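Local coordinates for pesticidal crystal protein Cry2Aa (Bacillus thuringiensis serovar kurstaki, PDB 1I5P) that binds to midgut epithelial cells of dipteran and lepidopteran larvae and promotes their colloid-osmotic lysis, at residues 71-76 / 187-192; 180-185 / 257-262. All coordinates share one frame; numbering follows the deposited sequence.

How the interactions relate
Both contacts lie in the N-terminal helical bundle and share helix 170-193: residues 180-185 carry interaction 2, and 187-192, about two turns further on, carry interaction 1. Their centres are about 11 Å apart. Along the chain the segments interleave in the order 71-76, 180-185, 187-192, 257-262, so this one helix meets the lead-in to helix 74-81 as well as the end of helix 238-259. The two contacts also touch: Arg189 NE and Phe262 O, 2.8 Å apart, form a probable hydrogen bond, and Leu74 CD1 packs against Met183 O. Early and late parts of the bundle are thereby tied to the same helix.

Interaction 1 of 2, residues 71-76 / 187-192; sequences KRILSE and FIRDVI
Asp190 reaches from helix 170-193 to the chain entering helix 74-81 and offers each carboxylate oxygen to a main-chain amide. The bond from Ile73 N to Asp190 OD1 is 2.7 Å and almost straight, arriving on the syn side, 17° out of the carboxylate plane. Leu74 N meets the syn lone pair of Asp190 OD2 at 2.8 Å, with a more bent N-H angle of 146°. This is the tight part: Leu74 CB sits only 3.0 Å from Asp190 OD2. Beside it, Leu74 and Phe187 run side by side, CD2 of the leucine resting 4.0 Å from CB of the phenylalanine. Ile73 crosses the Arg189 chain, its CD1 3.6 Å from NH1; that guanidinium is held by main-chain oxygens of Gly70, Phe262 and Tyr264.

Toward partly exposed Lys71 and Arg72 the fit is looser and water fills in. One water bridges Lys71 O and Asp190 OD1, with a weak bond from Arg189 NH1. A second donates to Asp190 OD2 and accepts from Arg72 NE, lying in the guanidinium plane. The extended Arg72 chain carries NH1 on to a salt bridge with Asp132. Two amides and two waters thus grip the carboxylate, which probably favours its charged form; the result is a buried aspartate that joins the N-terminal end of helix 74-81 to helix 170-193 within the helical bundle of the delta-endotoxin N-terminal domain.

Interaction 2 of 2, residues 180-185 / 257-262; sequences AANMHL and SIWSLF
Trp259, in the last turn of helix 238-259, points its indole at helix 170-193 inside the helical bundle of the toxin's N-terminal domain, and three residues of that helix meet it in different ways. Asn182 comes to the edge: NE1 of Trp259 donates to its OD1 at 2.6 Å, with an N-H angle of 161°. The oxygen lies close to the indole plane, and the donor sits nearly along the C=O axis. Amide and ring are turned 83° apart, so the amide stands upright at the rim of the indole. With CG beside its backbone N (chi1 -85°), Asn182 swings the carbonyl toward the tryptophan, although its CB leaves the helix at an angle to the contact.

Leu185 crosses the indole at about a right angle and sets CD1 over one face, a CH-pi contact 3.5 Å from the centroid of the five-membered ring. Ala181 CB approaches the six-membered ring obliquely, 3.4 Å from Trp259 CZ2. From helix 202-232, Tyr219 and Ser220 also touch the indole, while Val57 and Leu61 of helix 53-65 pack on Asn182.

Past Trp259 the chain closes a type I beta turn that ends at Phe262 and brings this second ring back to the same helix. Here it is the ring edge that points at the main chain of Leu185, while Trp259 CA lies over one face of the phenyl. Phe262 CE1 comes to rest 3.9 Å from Leu185 CB.

Interaction 1 of 2, residues 71-76 / 187-192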
# COMPACT_ATOMS: atom_id res chain seq x y z
N LYS A 71 -13.65 -18.29 7.03
CA LYS A 71 -14.40 -18.16 8.27
C LYS A 71 -13.52 -18.25 9.51
O LYS A 71 -13.83 -17.65 10.54
CB LYS A 71 -15.47 -19.25 8.35
CG LYS A 71 -16.56 -19.17 7.29
CD LYS A 71 -17.49 -17.99 7.54
CE LYS A 71 -18.69 -18.02 6.59
NZ LYS A 71 -19.69 -16.98 6.94
N ARG A 72 -12.42 -19.00 9.41
CA ARG A 72 -11.53 -19.17 10.55
C ARG A 72 -10.10 -18.79 10.18
O ARG A 72 -9.50 -19.37 9.27
CB ARG A 72 -11.59 -20.62 11.04
CG ARG A 72 -10.95 -20.84 12.39
CD ARG A 72 -11.01 -22.32 12.78
NE ARG A 72 -10.31 -22.57 14.04
CZ ARG A 72 -10.12 -23.78 14.56
NH1 ARG A 72 -10.56 -24.86 13.92
NH2 ARG A 72 -9.48 -23.91 15.71
N ILE A 73 -9.57 -17.82 10.91
CA ILE A 73 -8.23 -17.32 10.65
C ILE A 73 -7.16 -17.77 11.64
O ILE A 73 -6.08 -18.22 11.24
CB ILE A 73 -8.22 -15.76 10.66
CG1 ILE A 73 -9.10 -15.22 9.54
CG2 ILE A 73 -6.79 -15.25 10.50
CD1 ILE A 73 -9.30 -13.70 9.60
N LEU A 74 -7.45 -17.65 12.93
CA LEU A 74 -6.49 -17.96 13.98
C LEU A 74 -5.65 -19.23 13.88
O LEU A 74 -4.45 -19.19 14.12
CB LEU A 74 -7.16 -17.91 15.36
CG LEU A 74 -6.16 -17.70 16.51
CD1 LEU A 74 -5.51 -16.32 16.36
CD2 LEU A 74 -6.85 -17.82 17.86
N SER A 75 -6.27 -20.36 13.54
CA SER A 75 -5.51 -21.60 13.45
C SER A 75 -4.41 -21.57 12.39
O SER A 75 -3.27 -21.94 12.66
CB SER A 75 -6.43 -22.79 13.20
OG SER A 75 -5.69 -23.99 13.22
N GLU A 76 -4.76 -21.15 11.18
CA GLU A 76 -3.76 -21.09 10.12
C GLU A 76 -2.79 -19.95 10.35
O GLU A 76 -1.60 -20.07 10.06
CB GLU A 76 -4.45 -20.96 8.75
CG GLU A 76 -5.17 -22.24 8.33
CD GLU A 76 -6.06 -22.06 7.12
OE1 GLU A 76 -6.77 -23.02 6.76
OE2 GLU A 76 -6.05 -20.97 6.52
N PHE A 187 -8.86 -13.65 16.24
CA PHE A 187 -9.52 -14.48 17.24
C PHE A 187 -10.96 -14.02 17.43
O PHE A 187 -11.90 -14.82 17.38
CB PHE A 187 -8.76 -14.38 18.58
CG PHE A 187 -9.57 -14.76 19.79
CD1 PHE A 187 -9.88 -16.09 20.05
CD2 PHE A 187 -10.05 -13.78 20.65
CE1 PHE A 187 -10.64 -16.45 21.16
CE2 PHE A 187 -10.82 -14.13 21.77
CZ PHE A 187 -11.11 -15.47 22.02
N ILE A 188 -11.13 -12.72 17.63
CA ILE A 188 -12.45 -12.14 17.81
C ILE A 188 -13.34 -12.40 16.59
O ILE A 188 -14.49 -12.80 16.72
CB ILE A 188 -12.34 -10.62 18.07
CG1 ILE A 188 -11.65 -10.40 19.42
CG2 ILE A 188 -13.72 -9.96 18.03
CD1 ILE A 188 -11.21 -8.96 19.68
N ARG A 189 -12.79 -12.19 15.40
CA ARG A 189 -13.53 -12.42 14.17
C ARG A 189 -13.93 -13.89 14.07
O ARG A 189 -15.02 -14.22 13.61
CB ARG A 189 -12.69 -12.03 12.95
CG ARG A 189 -13.45 -12.03 11.63
CD ARG A 189 -12.51 -11.76 10.47
NE ARG A 189 -13.20 -11.51 9.20
CZ ARG A 189 -13.23 -12.36 8.18
NH1 ARG A 189 -12.62 -13.54 8.28
NH2 ARG A 189 -13.85 -12.03 7.06
N ASP A 190 -13.04 -14.78 14.50
CA ASP A 190 -13.32 -16.22 14.45
C ASP A 190 -14.54 -16.56 15.31
O ASP A 190 -15.41 -17.31 14.88
CB ASP A 190 -12.11 -17.03 14.94
CG ASP A 190 -11.03 -17.17 13.87
OD1 ASP A 190 -11.25 -16.74 12.72
OD2 ASP A 190 -9.96 -17.72 14.19
N VAL A 191 -14.59 -16.01 16.52
CA VAL A 191 -15.71 -16.27 17.41
C VAL A 191 -17.02 -15.87 16.74
O VAL A 191 -18.01 -16.59 16.80
CB VAL A 191 -15.57 -15.48 18.74
CG1 VAL A 191 -16.85 -15.62 19.57
CG2 VAL A 191 -14.37 -15.99 19.52
N ILE A 192 -17.00 -14.70 16.10
CA ILE A 192 -18.17 -14.17 15.41
C ILE A 192 -18.65 -15.05 14.25
O ILE A 192 -19.81 -15.46 14.20
CB ILE A 192 -17.90 -12.76 14.86
CG1 ILE A 192 -17.60 -11.80 16.02
CG2 ILE A 192 -19.08 -12.28 14.03
CD1 ILE A 192 -17.13 -10.42 15.59
O HOH W 1 -12.68 -15.20 10.89
O HOH W 2 -9.78 -20.00 15.58

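Interaction 2 of 2, residues 180-185 / 257-262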
# COMPACT_ATOMS: atom_id res chain seq x y z
N ALA A 180 0.73 -9.29 17.09
CA ALA A 180 -0.09 -9.74 18.21
C ALA A 180 -1.52 -9.23 18.07
O ALA A 180 -2.48 -9.92 18.40
CB ALA A 180 0.51 -9.26 19.53
N ALA A 181 -1.67 -8.00 17.58
CA ALA A 181 -2.99 -7.42 17.38
C ALA A 181 -3.68 -8.26 16.30
O ALA A 181 -4.89 -8.48 16.37
CB ALA A 181 -2.87 -5.96 16.93
N ASN A 182 -2.91 -8.73 15.32
CA ASN A 182 -3.46 -9.57 14.26
C ASN A 182 -4.10 -10.81 14.88
O ASN A 182 -5.20 -11.21 14.50
CB ASN A 182 -2.37 -10.04 13.29
CG ASN A 182 -2.07 -9.03 12.20
OD1 ASN A 182 -2.86 -8.12 11.95
ND2 ASN A 182 -0.94 -9.21 11.52
N MET A 183 -3.39 -11.40 15.82
CA MET A 183 -3.86 -12.61 16.48
C MET A 183 -5.13 -12.39 17.29
O MET A 183 -6.07 -13.17 17.19
CB MET A 183 -2.76 -13.17 17.38
CG MET A 183 -1.52 -13.62 16.61
SD MET A 183 -0.11 -13.97 17.69
CE MET A 183 1.24 -13.22 16.79
N HIS A 184 -5.17 -11.32 18.07
CA HIS A 184 -6.35 -11.03 18.89
C HIS A 184 -7.58 -10.69 18.05
O HIS A 184 -8.67 -11.22 18.29
CB HIS A 184 -6.06 -9.86 19.85
CG HIS A 184 -7.11 -9.67 20.90
ND1 HIS A 184 -7.22 -8.51 21.64
CD2 HIS A 184 -8.10 -10.49 21.33
CE1 HIS A 184 -8.24 -8.63 22.48
NE2 HIS A 184 -8.79 -9.82 22.31
N LEU A 185 -7.41 -9.81 17.06
CA LEU A 185 -8.53 -9.42 16.21
C LEU A 185 -9.03 -10.58 15.36
O LEU A 185 -10.23 -10.70 15.11
CB LEU A 185 -8.13 -8.23 15.33
CG LEU A 185 -7.95 -6.90 16.07
CD1 LEU A 185 -7.50 -5.81 15.10
CD2 LEU A 185 -9.26 -6.51 16.75
N SER A 257 -4.74 -1.62 7.95
CA SER A 257 -5.67 -1.46 6.83
C SER A 257 -6.61 -2.66 6.64
O SER A 257 -7.70 -2.51 6.08
CB SER A 257 -4.90 -1.23 5.54
OG SER A 257 -4.30 0.05 5.52
N ILE A 258 -6.19 -3.84 7.09
CA ILE A 258 -7.06 -4.99 6.93
C ILE A 258 -7.98 -5.18 8.13
O ILE A 258 -9.08 -5.72 7.99
CB ILE A 258 -6.25 -6.29 6.68
CG1 ILE A 258 -7.17 -7.36 6.07
CG2 ILE A 258 -5.65 -6.80 7.98
CD1 ILE A 258 -7.68 -7.01 4.68
N TRP A 259 -7.56 -4.72 9.31
CA TRP A 259 -8.38 -4.87 10.52
C TRP A 259 -9.78 -4.26 10.39
O TRP A 259 -10.77 -4.89 10.75
CB TRP A 259 -7.69 -4.25 11.73
CG TRP A 259 -6.37 -4.86 12.08
CD1 TRP A 259 -5.92 -6.11 11.72
CD2 TRP A 259 -5.34 -4.27 12.87
NE1 TRP A 259 -4.67 -6.32 12.24
CE2 TRP A 259 -4.28 -5.21 12.95
CE3 TRP A 259 -5.20 -3.04 13.52
CZ2 TRP A 259 -3.11 -4.95 13.65
CZ3 TRP A 259 -4.03 -2.78 14.22
CH2 TRP A 259 -3.00 -3.74 14.28
N SER A 260 -9.84 -3.03 9.88
CA SER A 260 -11.12 -2.36 9.72
C SER A 260 -11.94 -2.95 8.58
O SER A 260 -13.02 -2.45 8.27
CB SER A 260 -10.91 -0.85 9.51
OG SER A 260 -10.13 -0.59 8.36
N LEU A 261 -11.42 -4.01 7.97
CA LEU A 261 -12.14 -4.70 6.89
C LEU A 261 -12.52 -6.11 7.34
O LEU A 261 -13.20 -6.83 6.62
CB LEU A 261 -11.29 -4.76 5.61
CG LEU A 261 -11.06 -3.41 4.92
CD1 LEU A 261 -10.19 -3.61 3.69
CD2 LEU A 261 -12.40 -2.77 4.55
N PHE A 262 -12.08 -6.49 8.54
CA PHE A 262 -12.41 -7.82 9.07
C PHE A 262 -13.93 -7.94 9.19
O PHE A 262 -14.49 -9.03 9.17
CB PHE A 262 -11.79 -8.02 10.46
CG PHE A 262 -10.39 -8.60 10.44
CD1 PHE A 262 -9.77 -8.95 11.64
CD2 PHE A 262 -9.71 -8.82 9.25
CE1 PHE A 262 -8.50 -9.52 11.65
CE2 PHE A 262 -8.43 -9.38 9.25
CZ PHE A 262 -7.83 -9.74 10.45